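Local coordinates for protein probable acetyltransferase (PDB 2GE3) that binds acetyl-coenzyme A and, as a member of the GNAT family, probably transfers the acetyl group to an amino group of a substrate, at residues R105-R108 with R109-A113; K11-R14 with A15-E19; R76-R80 with A81-H85. One frame throughout, in Å; residues are numbered along the deposited sequence.

Contact 1. Residues R105-R108 with R109-A113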
loop_
_atom_site.group_PDB
_atom_site.type_symbol
_atom_site.label_atom_id
_atom_site.label_comp_id
_atom_site.label_asym_id
_atom_site.label_seq_id
_atom_site.Cartn_x
_atom_site.Cartn_y
_atom_site.Cartn_z
ATOM N N ARG A 105 -19.939 1.017 -15.755
ATOM C CA ARG A 105 -20.929 0.097 -15.197
ATOM C C ARG A 105 -20.362 -0.856 -14.185
ATOM O O ARG A 105 -20.952 -1.101 -13.162
ATOM C CB ARG A 105 -21.617 -0.769 -16.308
ATOM C CG ARG A 105 -22.440 -0.049 -17.394
ATOM C CD ARG A 105 -23.349 -1.118 -17.948
ATOM N NE ARG A 105 -22.958 -1.631 -19.177
ATOM C CZ ARG A 105 -23.185 -2.871 -19.610
ATOM N NH1 ARG A 105 -23.729 -3.825 -18.860
ATOM N NH2 ARG A 105 -22.791 -3.144 -20.837
ATOM N N LEU A 106 -19.241 -1.467 -14.506
ATOM C CA LEU A 106 -18.538 -2.339 -13.536
ATOM C C LEU A 106 -18.170 -1.599 -12.241
ATOM O O LEU A 106 -18.362 -2.155 -11.146
ATOM C CB LEU A 106 -17.255 -2.832 -14.179
ATOM C CG LEU A 106 -16.684 -4.243 -14.360
ATOM C CD1 LEU A 106 -17.626 -5.426 -14.339
ATOM C CD2 LEU A 106 -15.793 -4.186 -15.698
HETATM N N MSE A 107 -17.637 -0.370 -12.350
HETATM C CA MSE A 107 -17.343 0.441 -11.177
HETATM C C MSE A 107 -18.553 0.745 -10.316
HETATM O O MSE A 107 -18.487 0.563 -9.142
HETATM C CB MSE A 107 -16.731 1.780 -11.558
HETATM C CG MSE A 107 -15.639 2.273 -10.558
HETATM SE SE MSE A 107 -14.330 3.378 -11.682
HETATM C CE MSE A 107 -14.676 2.231 -13.118
ATOM N N ARG A 108 -19.663 1.224 -10.916
ATOM C CA ARG A 108 -20.899 1.447 -10.176
ATOM C C ARG A 108 -21.414 0.290 -9.365
ATOM O O ARG A 108 -21.908 0.480 -8.232
ATOM C CB ARG A 108 -22.004 1.970 -11.125
ATOM C CG ARG A 108 -21.559 3.239 -11.749
ATOM C CD ARG A 108 -22.570 4.246 -12.075
ATOM N NE ARG A 108 -22.343 4.704 -13.422
ATOM C CZ ARG A 108 -21.879 5.877 -13.822
ATOM N NH1 ARG A 108 -21.523 6.936 -12.956
ATOM N NH2 ARG A 108 -21.819 5.992 -15.159
ATOM N N ARG A 109 -21.415 -0.893 -9.979
ATOM C CA ARG A 109 -21.842 -2.103 -9.283
ATOM C C ARG A 109 -20.891 -2.434 -8.144
ATOM O O ARG A 109 -21.311 -2.890 -7.057
ATOM C CB ARG A 109 -21.893 -3.304 -10.236
ATOM C CG ARG A 109 -23.130 -3.252 -11.241
ATOM C CD ARG A 109 -24.467 -3.456 -10.403
ATOM N NE ARG A 109 -24.550 -4.824 -9.841
ATOM C CZ ARG A 109 -24.812 -5.921 -10.575
ATOM N NH1 ARG A 109 -24.958 -5.836 -11.912
ATOM N NH2 ARG A 109 -24.886 -7.113 -9.993
ATOM N N THR A 110 -19.600 -2.287 -8.410
ATOM C CA THR A 110 -18.560 -2.695 -7.462
ATOM C C THR A 110 -18.541 -1.732 -6.260
ATOM O O THR A 110 -18.417 -2.180 -5.145
ATOM C CB THR A 110 -17.173 -2.831 -8.150
ATOM O OG1 THR A 110 -17.297 -3.752 -9.246
ATOM C CG2 THR A 110 -16.015 -3.342 -7.144
ATOM N N LEU A 111 -18.677 -0.427 -6.488
ATOM C CA LEU A 111 -18.797 0.574 -5.412
ATOM C C LEU A 111 -20.049 0.454 -4.598
ATOM O O LEU A 111 -20.071 0.693 -3.355
ATOM C CB LEU A 111 -18.701 2.003 -6.003
ATOM C CG LEU A 111 -17.293 2.393 -6.571
ATOM C CD1 LEU A 111 -17.405 3.701 -7.300
ATOM C CD2 LEU A 111 -16.194 2.542 -5.420
ATOM N N ASP A 112 -21.162 0.180 -5.284
ATOM C CA ASP A 112 -22.341 -0.033 -4.547
ATOM C C ASP A 112 -22.214 -1.262 -3.610
ATOM O O ASP A 112 -22.567 -1.187 -2.422
ATOM C CB ASP A 112 -23.541 -0.105 -5.448
ATOM C CG ASP A 112 -24.719 0.746 -4.859
ATOM O OD1 ASP A 112 -24.640 2.055 -4.815
ATOM O OD2 ASP A 112 -25.647 0.082 -4.380
ATOM N N ALA A 113 -21.677 -2.378 -4.101
ATOM C CA ALA A 113 -21.483 -3.501 -3.197
ATOM C C ALA A 113 -20.498 -3.137 -2.036
ATOM O O ALA A 113 -20.648 -3.655 -0.918
ATOM C CB ALA A 113 -20.964 -4.653 -3.935
HETATM O O HOH W 1 -22.640 2.918 -7.240
#
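The crossover helix 102-117 of the GNAT fold carries this contact, in which L106 meets T110 and M107 meets L111 one turn apart. The helix joins strand 86-93 to the parallel strand 121-127 as a beta-alpha-beta unit. L106 O is gripped twice by T110. The backbone N of T110 donates at 3.0 Å. T110 OG1 donates to the same L106 O at 2.7 Å, and the two donors come from opposite faces of the carbonyl plane. With OG1 beside its own backbone N (chi1 -56°), the hydroxyl faces back along the helix to L106 O. The polar end of this buried threonine is thus satisfied within the helix. Its flank packs on C73 and I75 of strand 68-77. L111 N donates to M107 O at 2.8 Å. The side chains of M107, a selenomethionine, and L111 extend in a common direction from the helix. M107 CG touches L111 CD1 at 4.0 Å. Both reach I140 of helix 131-140, so this edge of the helix belongs to the core. The other side is polar. R109 N donates to R105 O at 3.2 Å, and R109 CG lies against that carbonyl oxygen. D112 N donates to R108 O at 3.1 Å. A water adds a second donor to the same carbonyl: it gives one hydrogen to R108 O at 2.7 Å and the other to D112 OD1 at 3.3 Å.

Contact 2. Residues K11-R14 with A15-E19; sequences KPIR and AEHVE
R14 and E16 form a salt bridge at the turn that leads from strand 9-12 toward helix 18-29, and H17 folds back against one face of the R14 guanidinium. The grip on E16 is side-on. R14 NE reaches E16 OE1 at 2.9 Å, and R14 NH2 reaches the same OE1 at 2.8 Å. Both donors come from one face of the carboxylate, while OE1 itself lies near the guanidinium plane. The two flat groups are steeply turned, 69° apart. E16 is brought round by a first torsion of 77°, which sets CG between its backbone N and carbonyl carbon. The backbone is tied as well. H17 N donates to R14 O at 2.9 Å, and this closes the turn. H17 NE2 sits over the centre of the R14 guanidinium, 3.9 Å above its plane. NE2 is buried and has no hydrogen-bonding partner in the model. K11 NZ is a further positive group, 5.7 Å from H17 NE2. I13 CG1 packs on H17 CB at 3.6 Å, and the K11 side chain crosses the ring with CD near NE2. Around the turn, K11 and I13 hydrogen-bond through their backbones to V62 and Q60 of strand 60-65. V18 packs on L43, R47 and V50 of helix 43-55, and E19 forms a salt bridge with R47.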
loop_
_atom_site.group_PDB
_atom_site.type_symbol
_atom_site.label_atom_id
_atom_site.label_comp_id
_atom_site.label_asym_id
_atom_site.label_seq_id
_atom_site.Cartn_x
_atom_site.Cartn_y
_atom_site.Cartn_z
ATOM N N LYS A 11 -21.723 -9.435 -13.158
ATOM C CA LYS A 11 -22.243 -10.226 -12.052
ATOM C C LYS A 11 -21.105 -10.433 -11.057
ATOM O O LYS A 11 -19.935 -10.285 -11.441
ATOM C CB LYS A 11 -22.730 -11.578 -12.571
ATOM C CG LYS A 11 -21.656 -12.247 -13.404
ATOM C CD LYS A 11 -22.197 -13.388 -14.225
ATOM C CE LYS A 11 -23.385 -12.972 -15.100
ATOM N NZ LYS A 11 -23.340 -13.711 -16.408
ATOM N N PRO A 12 -21.446 -10.769 -9.781
ATOM C CA PRO A 12 -20.395 -11.144 -8.807
ATOM C C PRO A 12 -19.615 -12.320 -9.336
ATOM O O PRO A 12 -20.122 -13.111 -10.106
ATOM C CB PRO A 12 -21.171 -11.436 -7.480
ATOM C CG PRO A 12 -22.474 -10.658 -7.667
ATOM C CD PRO A 12 -22.792 -10.789 -9.187
ATOM N N ILE A 13 -18.336 -12.369 -9.056
ATOM C CA ILE A 13 -17.542 -13.468 -9.549
ATOM C C ILE A 13 -17.931 -14.782 -8.791
ATOM O O ILE A 13 -18.235 -14.779 -7.555
ATOM C CB ILE A 13 -16.031 -13.164 -9.442
ATOM C CG1 ILE A 13 -15.229 -14.119 -10.358
ATOM C CG2 ILE A 13 -15.593 -13.236 -7.965
ATOM C CD1 ILE A 13 -13.697 -13.667 -10.666
ATOM N N ARG A 14 -17.947 -15.892 -9.542
ATOM C CA ARG A 14 -18.131 -17.208 -8.946
ATOM C C ARG A 14 -16.916 -18.099 -9.250
ATOM O O ARG A 14 -16.105 -17.793 -10.162
ATOM C CB ARG A 14 -19.417 -17.808 -9.480
ATOM C CG ARG A 14 -20.692 -17.001 -9.098
ATOM C CD ARG A 14 -22.035 -17.753 -9.442
ATOM N NE ARG A 14 -22.045 -18.264 -10.809
ATOM C CZ ARG A 14 -22.551 -17.651 -11.889
ATOM N NH1 ARG A 14 -23.153 -16.468 -11.804
ATOM N NH2 ARG A 14 -22.483 -18.254 -13.071
ATOM N N ALA A 15 -16.786 -19.191 -8.486
ATOM C CA ALA A 15 -15.713 -20.194 -8.645
ATOM C C ALA A 15 -15.419 -20.608 -10.107
ATOM O O ALA A 15 -14.263 -20.831 -10.477
ATOM C CB ALA A 15 -16.010 -21.471 -7.787
ATOM N N GLU A 16 -16.466 -20.758 -10.911
ATOM C CA GLU A 16 -16.320 -21.165 -12.302
ATOM C C GLU A 16 -15.553 -20.129 -13.213
ATOM O O GLU A 16 -14.935 -20.508 -14.212
ATOM C CB GLU A 16 -17.712 -21.397 -12.837
ATOM C CG GLU A 16 -18.444 -20.130 -13.154
ATOM C CD GLU A 16 -19.911 -20.381 -13.384
ATOM O OE1 GLU A 16 -20.677 -20.221 -12.407
ATOM O OE2 GLU A 16 -20.279 -20.772 -14.532
ATOM N N HIS A 17 -15.599 -18.841 -12.842
ATOM C CA HIS A 17 -14.973 -17.719 -13.588
ATOM C C HIS A 17 -13.462 -17.673 -13.430
ATOM O O HIS A 17 -12.803 -17.013 -14.209
ATOM C CB HIS A 17 -15.560 -16.350 -13.115
ATOM C CG HIS A 17 -17.044 -16.244 -13.300
ATOM N ND1 HIS A 17 -17.667 -16.608 -14.479
ATOM C CD2 HIS A 17 -18.039 -15.888 -12.447
ATOM C CE1 HIS A 17 -18.974 -16.419 -14.367
ATOM N NE2 HIS A 17 -19.225 -15.978 -13.144
ATOM N N VAL A 18 -12.912 -18.402 -12.446
ATOM C CA VAL A 18 -11.485 -18.296 -12.107
ATOM C C VAL A 18 -10.458 -18.387 -13.291
ATOM O O VAL A 18 -9.561 -17.523 -13.439
ATOM C CB VAL A 18 -11.144 -19.305 -11.000
ATOM C CG1 VAL A 18 -9.648 -19.571 -10.895
ATOM C CG2 VAL A 18 -11.707 -18.811 -9.671
ATOM N N GLU A 19 -10.585 -19.445 -14.094
ATOM C CA GLU A 19 -9.795 -19.636 -15.303
ATOM C C GLU A 19 -9.957 -18.569 -16.428
ATOM O O GLU A 19 -8.965 -18.042 -16.902
ATOM C CB GLU A 19 -9.965 -21.060 -15.850
ATOM C CG GLU A 19 -9.755 -22.206 -14.837
ATOM C CD GLU A 19 -10.906 -22.430 -13.759
ATOM O OE1 GLU A 19 -12.006 -21.775 -13.778
ATOM O OE2 GLU A 19 -10.675 -23.300 -12.865
#

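Contact 3. Residues R76-R80 with A81-H85; sequences RRQDR and ATRAH
Q78 and R83 run alongside each other, their ends in the same direction, across the loop that connects the antiparallel strands 68-77 and 86-93. The amide and guanidinium planes are only 32° apart. Q78 CG lies over one face of the R83 guanidinium, offset toward its rim. Q78 CD comes within 3.4 Å of R83 NH2. The bend of Q78 at its second torsion (chi2 -70°) folds the amide back against the arginine. R80 approaches R83 differently. The two side chains cross at a slant and touch through their aliphatic parts, R80 CG to R83 CG at 3.7 Å. Their charged ends stay well apart, with R80 NH1 6.9 Å from R83 NE. The backbone turns here, and R83 N donates to R80 O at 3.0 Å. R77 works at the neck of the loop. Its side chain is nearly straight out to NE, and R77 NE donates to A84 O at 2.8 Å. That oxygen lies near the guanidinium plane, and the bond is fairly straight at 160°. R77 NH2 also passes A84 CB at 3.8 Å. The polar end of R83 is held from outside the loop, by a salt bridge to E123 of strand 121-127 and a hydrogen bond to A151 O of the second subunit. T82 OG1 bonds to S36 O of the second subunit, so the loop is part of the dimer interface. At the strand ends, Q78 pairs with C86 through the backbone and packs its side chain on C86 and T88 of strand 86-93.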
loop_
_atom_site.group_PDB
_atom_site.type_symbol
_atom_site.label_atom_id
_atom_site.label_comp_id
_atom_site.label_asym_id
_atom_site.label_seq_id
_atom_site.Cartn_x
_atom_site.Cartn_y
_atom_site.Cartn_z
ATOM N N ARG A 76 -10.225 -4.911 -2.721
ATOM C CA ARG A 76 -9.602 -5.618 -1.594
ATOM C C ARG A 76 -9.604 -4.774 -0.299
ATOM O O ARG A 76 -8.986 -3.684 -0.225
ATOM C CB ARG A 76 -8.210 -6.156 -1.948
ATOM C CG ARG A 76 -7.096 -5.059 -2.184
ATOM C CD ARG A 76 -5.714 -5.667 -2.628
ATOM N NE ARG A 76 -6.071 -6.713 -3.601
ATOM C CZ ARG A 76 -6.216 -6.482 -4.896
ATOM N NH1 ARG A 76 -5.966 -5.241 -5.363
ATOM N NH2 ARG A 76 -6.600 -7.481 -5.707
ATOM N N ARG A 77 -10.335 -5.288 0.703
ATOM C CA ARG A 77 -10.286 -4.812 2.100
ATOM C C ARG A 77 -8.871 -4.830 2.738
ATOM O O ARG A 77 -8.189 -5.842 2.673
ATOM C CB ARG A 77 -11.246 -5.595 2.979
ATOM C CG ARG A 77 -11.708 -4.782 4.187
ATOM C CD ARG A 77 -12.728 -5.535 5.042
ATOM N NE ARG A 77 -13.133 -4.768 6.203
ATOM C CZ ARG A 77 -13.719 -5.302 7.286
ATOM N NH1 ARG A 77 -13.944 -6.618 7.356
ATOM N NH2 ARG A 77 -14.090 -4.538 8.320
ATOM N N GLN A 78 -8.453 -3.671 3.304
ATOM C CA GLN A 78 -7.198 -3.530 4.076
ATOM C C GLN A 78 -7.264 -4.471 5.294
ATOM O O GLN A 78 -8.322 -4.712 5.867
ATOM C CB GLN A 78 -6.945 -2.088 4.549
ATOM C CG GLN A 78 -6.468 -1.088 3.485
ATOM C CD GLN A 78 -5.008 -1.309 2.968
ATOM O OE1 GLN A 78 -4.797 -1.398 1.751
ATOM N NE2 GLN A 78 -4.001 -1.408 3.893
ATOM N N ASP A 79 -6.113 -5.021 5.661
ATOM C CA ASP A 79 -6.069 -6.020 6.722
ATOM C C ASP A 79 -6.023 -5.418 8.086
ATOM O O ASP A 79 -6.814 -5.801 8.953
ATOM C CB ASP A 79 -4.899 -6.988 6.548
ATOM C CG ASP A 79 -5.374 -8.368 6.077
ATOM O OD1 ASP A 79 -5.872 -8.478 4.904
ATOM O OD2 ASP A 79 -5.268 -9.328 6.905
ATOM N N ARG A 80 -5.123 -4.460 8.285
ATOM C CA ARG A 80 -4.993 -3.973 9.639
ATOM C C ARG A 80 -6.268 -3.325 10.203
ATOM O O ARG A 80 -7.068 -2.736 9.486
ATOM C CB ARG A 80 -3.715 -3.170 9.881
ATOM C CG ARG A 80 -3.384 -2.141 8.861
ATOM C CD ARG A 80 -2.179 -1.362 9.327
ATOM N NE ARG A 80 -1.179 -2.221 9.975
ATOM C CZ ARG A 80 -0.031 -2.631 9.408
ATOM N NH1 ARG A 80 0.300 -2.253 8.178
ATOM N NH2 ARG A 80 0.813 -3.413 10.080
ATOM N N ALA A 81 -6.449 -3.480 11.512
ATOM C CA ALA A 81 -7.654 -3.041 12.156
ATOM C C ALA A 81 -7.887 -1.531 11.992
ATOM O O ALA A 81 -9.050 -1.137 11.872
ATOM C CB ALA A 81 -7.626 -3.406 13.629
ATOM N N THR A 82 -6.828 -0.702 12.000
ATOM C CA THR A 82 -7.002 0.715 11.812
ATOM C C THR A 82 -7.338 1.156 10.363
ATOM O O THR A 82 -7.638 2.338 10.169
ATOM C CB THR A 82 -5.773 1.554 12.200
ATOM O OG1 THR A 82 -4.718 1.303 11.280
ATOM C CG2 THR A 82 -5.335 1.291 13.640
ATOM N N ARG A 83 -7.288 0.240 9.385
ATOM C CA ARG A 83 -7.401 0.583 7.975
ATOM C C ARG A 83 -8.516 -0.270 7.394
ATOM O O ARG A 83 -8.822 -0.152 6.226
ATOM C CB ARG A 83 -6.087 0.270 7.229
ATOM C CG ARG A 83 -4.863 1.038 7.704
ATOM C CD ARG A 83 -4.597 2.383 6.911
ATOM N NE ARG A 83 -4.324 2.073 5.496
ATOM C CZ ARG A 83 -5.016 2.508 4.422
ATOM N NH1 ARG A 83 -6.052 3.376 4.529
ATOM N NH2 ARG A 83 -4.662 2.036 3.210
ATOM N N ALA A 84 -9.129 -1.139 8.202
ATOM C CA ALA A 84 -10.220 -2.045 7.716
ATOM C C ALA A 84 -11.493 -1.445 7.167
ATOM O O ALA A 84 -12.204 -2.191 6.532
ATOM C CB ALA A 84 -10.603 -3.142 8.781
ATOM N N HIS A 85 -11.793 -0.142 7.393
ATOM C CA HIS A 85 -12.862 0.590 6.716
ATOM C C HIS A 85 -12.431 1.017 5.257
ATOM O O HIS A 85 -13.231 1.593 4.534
ATOM C CB HIS A 85 -13.186 1.878 7.509
ATOM C CG HIS A 85 -11.999 2.811 7.622
ATOM N ND1 HIS A 85 -10.822 2.415 8.220
ATOM C CD2 HIS A 85 -11.760 4.051 7.114
ATOM C CE1 HIS A 85 -9.932 3.399 8.163
ATOM N NE2 HIS A 85 -10.461 4.393 7.467
#

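Overall arrangement
The three contacts are local, one within a helix and two in connecting turns or loops. They follow in the order 2, 3, 1 along the chain, placed round one mixed sheet. Contact 1 lies close to the cofactor: the side chain of M107 is about 6 Å from the bound acetyl-coenzyme A. Contact 2 joins strand 9-12, at one edge of the sheet, to a helix, and contact 3 links two inner strands at their ends. The centres of contacts 1 and 2 are about 16 Å apart, with nearest atoms about 4 Å apart. Contact 3 is centred about 20 Å from contact 1 and 24 Å from contact 2. Of the three, only contact 3 meets the second subunit.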